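Local atomic coordinates of octaprenyl-diphosphate synthase (Bacteroides thetaiotaomicron, PDB entry 3RMG), a protein that probably acts as a magnesium-dependent prenyltransferase, condensing isoprenoid diphosphates into longer prenyl diphosphate chains. Residues Tyr294-Lys297 with Ala298-Leu302; Gly115-Leu118 with Leu119-Leu123. One frame throughout, in Å; residues are numbered along the deposited sequence.

Contact 1 (Tyr294-Lys297 with Ala298-Leu302); sequences YKKK and AFDLL
The phenyl ring of Phe-299 has CG of Lys-295 over one face, and the lysine's CE comes to 3.9 Å from CZ at the ring's far end. One turn back, the Tyr-294 ring carries CE of Lys-297 on one face, 4.2 Å above the plane and displaced toward the edge atoms. Lys-295 reaches its place because CG is anti to the backbone N (chi1 -170°) and the chain then runs straight, alongside the phenylalanine and in the same direction. The ammonium is not spent on the ring: NZ forms a salt bridge with Asp-319 of helix 309-323, against which Phe-299 also packs. Lys-296 instead bends at its last torsion (chi4 67°) and brings NZ to 3.4 Å from OD1 of Asp-300, a long salt bridge whose hydrogen bond is weak. Backbone bonds of alpha-helical i to i+4 spacing run beneath, among them Asp-300 N to Lys-296 O at 2.8 Å with a 169° angle at the hydrogen. Near the C-terminal end of helix 283-302, aliphatic lysine stems thus cover rings while two ammonium groups find separate carboxylates; the Lys-296 to Asp-300 pair is exposed and long, consistent with a weak interaction.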
loop_
_atom_site.group_PDB
_atom_site.type_symbol
_atom_site.label_atom_id
_atom_site.label_comp_id
_atom_site.label_asym_id
_atom_site.label_seq_id
_atom_site.Cartn_x
_atom_site.Cartn_y
_atom_site.Cartn_z
ATOM N N TYR A 294 -3.341 29.714 15.212
ATOM C CA TYR A 294 -3.791 28.328 15.301
ATOM C C TYR A 294 -3.502 27.717 16.665
ATOM O O TYR A 294 -4.268 26.889 17.161
ATOM C CB TYR A 294 -3.208 27.467 14.178
ATOM C CG TYR A 294 -3.995 27.597 12.901
ATOM C CD1 TYR A 294 -5.175 26.883 12.716
ATOM C CD2 TYR A 294 -3.564 28.441 11.878
ATOM C CE1 TYR A 294 -5.904 27.013 11.545
ATOM C CE2 TYR A 294 -4.292 28.583 10.700
ATOM C CZ TYR A 294 -5.455 27.876 10.545
ATOM O OH TYR A 294 -6.165 28.009 9.386
ATOM N N LYS A 295 -2.399 28.132 17.267
ATOM C CA LYS A 295 -2.046 27.699 18.608
ATOM C C LYS A 295 -3.098 28.186 19.587
ATOM O O LYS A 295 -3.497 27.459 20.498
ATOM C CB LYS A 295 -0.691 28.263 19.004
ATOM C CG LYS A 295 -0.124 27.699 20.272
ATOM C CD LYS A 295 1.223 28.338 20.548
ATOM C CE LYS A 295 1.763 27.938 21.900
ATOM N NZ LYS A 295 2.803 28.896 22.368
ATOM N N LYS A 296 -3.553 29.419 19.403
ATOM C CA LYS A 296 -4.573 29.950 20.296
ATOM C C LYS A 296 -5.892 29.223 20.059
ATOM O O LYS A 296 -6.627 28.934 20.998
ATOM C CB LYS A 296 -4.747 31.460 20.102
ATOM C CG LYS A 296 -5.899 32.053 20.898
ATOM C CD LYS A 296 -6.281 33.424 20.359
ATOM C CE LYS A 296 -7.707 33.825 20.738
ATOM N NZ LYS A 296 -7.867 34.037 22.204
ATOM N N LYS A 297 -6.198 28.918 18.803
ATOM C CA LYS A 297 -7.397 28.145 18.512
ATOM C C LYS A 297 -7.346 26.815 19.260
ATOM O O LYS A 297 -8.353 26.350 19.808
ATOM C CB LYS A 297 -7.537 27.915 17.011
ATOM C CG LYS A 297 -8.032 29.139 16.221
ATOM C CD LYS A 297 -8.223 28.747 14.761
ATOM C CE LYS A 297 -7.954 29.909 13.810
ATOM N NZ LYS A 297 -9.095 30.854 13.760
ATOM N N ALA A 298 -6.155 26.223 19.305
ATOM C CA ALA A 298 -5.960 24.953 19.978
ATOM C C ALA A 298 -6.121 25.085 21.486
ATOM O O ALA A 298 -6.796 24.263 22.100
ATOM C CB ALA A 298 -4.595 24.361 19.632
ATOM N N PHE A 299 -5.499 26.110 22.074
ATOM C CA PHE A 299 -5.598 26.361 23.511
ATOM C C PHE A 299 -7.043 26.636 23.921
ATOM O O PHE A 299 -7.537 26.107 24.916
ATOM C CB PHE A 299 -4.706 27.547 23.915
ATOM C CG PHE A 299 -3.261 27.171 24.136
ATOM C CD1 PHE A 299 -2.409 28.004 24.832
ATOM C CD2 PHE A 299 -2.768 25.968 23.668
ATOM C CE1 PHE A 299 -1.084 27.654 25.041
ATOM C CE2 PHE A 299 -1.449 25.609 23.879
ATOM C CZ PHE A 299 -0.605 26.459 24.564
ATOM N N ASP A 300 -7.714 27.467 23.138
ATOM C CA ASP A 300 -9.106 27.754 23.368
ATOM C C ASP A 300 -9.935 26.472 23.325
ATOM O O ASP A 300 -10.885 26.327 24.084
ATOM C CB ASP A 300 -9.610 28.776 22.347
ATOM C CG ASP A 300 -9.164 30.186 22.673
ATOM O OD1 ASP A 300 -9.400 31.077 21.835
ATOM O OD2 ASP A 300 -8.569 30.403 23.761
ATOM N N LEU A 301 -9.564 25.533 22.457
ATOM C CA LEU A 301 -10.281 24.264 22.396
ATOM C C LEU A 301 -10.086 23.493 23.689
ATOM O O LEU A 301 -11.048 22.967 24.249
ATOM C CB LEU A 301 -9.797 23.385 21.242
ATOM C CG LEU A 301 -10.629 23.057 19.999
ATOM C CD1 LEU A 301 -9.981 21.856 19.355
ATOM C CD2 LEU A 301 -12.103 22.761 20.271
ATOM N N LEU A 302 -8.831 23.404 24.132
ATOM C CA LEU A 302 -8.482 22.709 25.385
ATOM C C LEU A 302 -9.120 23.308 26.649
ATOM O O LEU A 302 -9.278 22.607 27.652
ATOM C CB LEU A 302 -6.959 22.662 25.576
ATOM C CG LEU A 302 -6.212 21.669 24.679
ATOM C CD1 LEU A 302 -4.727 21.888 24.747
ATOM C CD2 LEU A 302 -6.562 20.261 25.091
#

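Contact 2 (Gly115-Leu118 with Leu119-Leu123)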
loop_
_atom_site.group_PDB
_atom_site.type_symbol
_atom_site.label_atom_id
_atom_site.label_comp_id
_atom_site.label_asym_id
_atom_site.label_seq_id
_atom_site.Cartn_x
_atom_site.Cartn_y
_atom_site.Cartn_z
ATOM N N GLY A 115 7.855 -0.038 1.122
ATOM C CA GLY A 115 6.710 0.835 1.332
ATOM C C GLY A 115 5.390 0.091 1.314
ATOM O O GLY A 115 4.521 0.348 2.145
ATOM N N ASP A 116 5.223 -0.836 0.371
ATOM C CA ASP A 116 3.965 -1.584 0.278
ATOM C C ASP A 116 3.790 -2.494 1.501
ATOM O O ASP A 116 2.672 -2.695 1.986
ATOM C CB ASP A 116 3.888 -2.402 -1.020
ATOM C CG ASP A 116 3.686 -1.534 -2.261
ATOM O OD1 ASP A 116 3.528 -0.301 -2.111
ATOM O OD2 ASP A 116 3.684 -2.090 -3.391
ATOM N N TYR A 117 4.900 -3.044 1.988
ATOM C CA TYR A 117 4.889 -3.848 3.206
ATOM C C TYR A 117 4.478 -2.999 4.402
ATOM O O TYR A 117 3.438 -3.246 5.020
ATOM C CB TYR A 117 6.263 -4.465 3.468
ATOM C CG TYR A 117 6.255 -5.462 4.602
ATOM C CD1 TYR A 117 5.498 -6.622 4.515
ATOM C CD2 TYR A 117 7.001 -5.249 5.754
ATOM C CE1 TYR A 117 5.477 -7.542 5.541
ATOM C CE2 TYR A 117 6.991 -6.167 6.790
ATOM C CZ TYR A 117 6.222 -7.313 6.676
ATOM O OH TYR A 117 6.198 -8.241 7.696
ATOM N N LEU A 118 5.295 -1.995 4.723
ATOM C CA LEU A 118 4.944 -1.056 5.793
ATOM C C LEU A 118 3.467 -0.695 5.715
ATOM O O LEU A 118 2.764 -0.674 6.725
ATOM C CB LEU A 118 5.805 0.198 5.717
ATOM C CG LEU A 118 7.274 -0.041 6.068
ATOM C CD1 LEU A 118 8.166 1.059 5.512
ATOM C CD2 LEU A 118 7.441 -0.158 7.569
ATOM N N LEU A 119 2.996 -0.449 4.499
ATOM C CA LEU A 119 1.606 -0.069 4.242
ATOM C C LEU A 119 0.607 -1.179 4.572
ATOM O O LEU A 119 -0.504 -0.925 5.051
ATOM C CB LEU A 119 1.482 0.316 2.776
ATOM C CG LEU A 119 0.399 1.272 2.310
ATOM C CD1 LEU A 119 0.597 2.635 2.948
ATOM C CD2 LEU A 119 0.505 1.380 0.803
ATOM N N ALA A 120 0.988 -2.419 4.297
ATOM C CA ALA A 120 0.140 -3.549 4.667
ATOM C C ALA A 120 0.226 -3.757 6.173
ATOM O O ALA A 120 -0.784 -3.926 6.855
ATOM C CB ALA A 120 0.573 -4.810 3.923
ATOM N N THR A 121 1.442 -3.751 6.699
ATOM C CA THR A 121 1.596 -3.889 8.139
ATOM C C THR A 121 0.741 -2.805 8.816
ATOM O O THR A 121 -0.025 -3.093 9.753
ATOM C CB THR A 121 3.057 -3.826 8.566
ATOM O OG1 THR A 121 3.795 -4.826 7.847
ATOM C CG2 THR A 121 3.187 -4.087 10.067
ATOM N N SER A 122 0.821 -1.575 8.307
ATOM C CA SER A 122 -0.030 -0.502 8.820
ATOM C C SER A 122 -1.482 -0.958 8.927
ATOM O O SER A 122 -2.141 -0.715 9.945
ATOM C CB SER A 122 0.072 0.745 7.941
ATOM O OG SER A 122 1.368 1.309 8.019
ATOM N N LEU A 123 -1.979 -1.635 7.890
ATOM C CA LEU A 123 -3.376 -2.110 7.879
ATOM C C LEU A 123 -3.690 -3.219 8.890
ATOM O O LEU A 123 -4.786 -3.260 9.484
ATOM C CB LEU A 123 -3.765 -2.558 6.465
#
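Leu-119 N to Gly-115 O (2.9 Å) and Thr-121 N to Tyr-117 O (2.7 Å, 169° at the hydrogen) are regular i to i+4 bonds of helix 102-128, while Ala-120 N adds a weak second bond to Tyr-117 O. The main side-chain meeting is Tyr-117 with Thr-121: OG1 stands 3.6 Å above the phenol plane, over the ring centre. With chi1 of Tyr-117 at -172°, CG lies beside the carbonyl carbon, which places the ring next to the following turn, and Thr-121 turns OG1 back toward it at chi1 -56°. The same oxygen is hydrogen-bonded to Gln-143 OE1 of the second subunit. Tyr-117 OH is held by Asp-30 OD2, and its ring packs on Leu-35 and Ile-39 of helix 33-41. With an alanine in place of Tyr-117, Asp-30 would probably lose its phenol partner, Thr-121 OG1 would lose the ring beneath it, and a gap is likely to open beside Leu-35 and Ile-39. Leu-118 O accepts Ser-122 N at 2.7 Å; a further bond from Ser-122 OG belongs to one of two conformers and is doubtful. Asp-116 points away from the following turn: its OD2 binds His-86 ND1 of the second subunit, and its OD1 lies close to the Asp-116 OD1 of that chain. Leu-119 packs against its own counterpart there. One side of this helix, at Asp-116, Leu-119 and Thr-121, thus meets the second subunit, where the bond to His-86 would be expected to offset some of the repulsion if both Asp-116 carboxylates are ionised.

Overall arrangement
Both contacts are single-helix turns of the all-helical prenyl synthase fold, and they share no element: contact 1 lies on helix 283-302, contact 2 on helix 102-128. Their centres are 34 Å apart on opposite sides of the chain's centre, and their nearest atoms stay about 26 Å apart. Contact 1 is a surface turn whose two segments no other chain of the assembly touches; the ammonium groups of Lys-295 and Lys-296 are paired with carboxylates of the same chain. Contact 2 is largely buried, with no exposed residue among those touching, and two of its polar side chains, Asp-116 and Thr-121, are hydrogen-bonded to the second subunit, while Tyr-117 keeps a partner in its own chain.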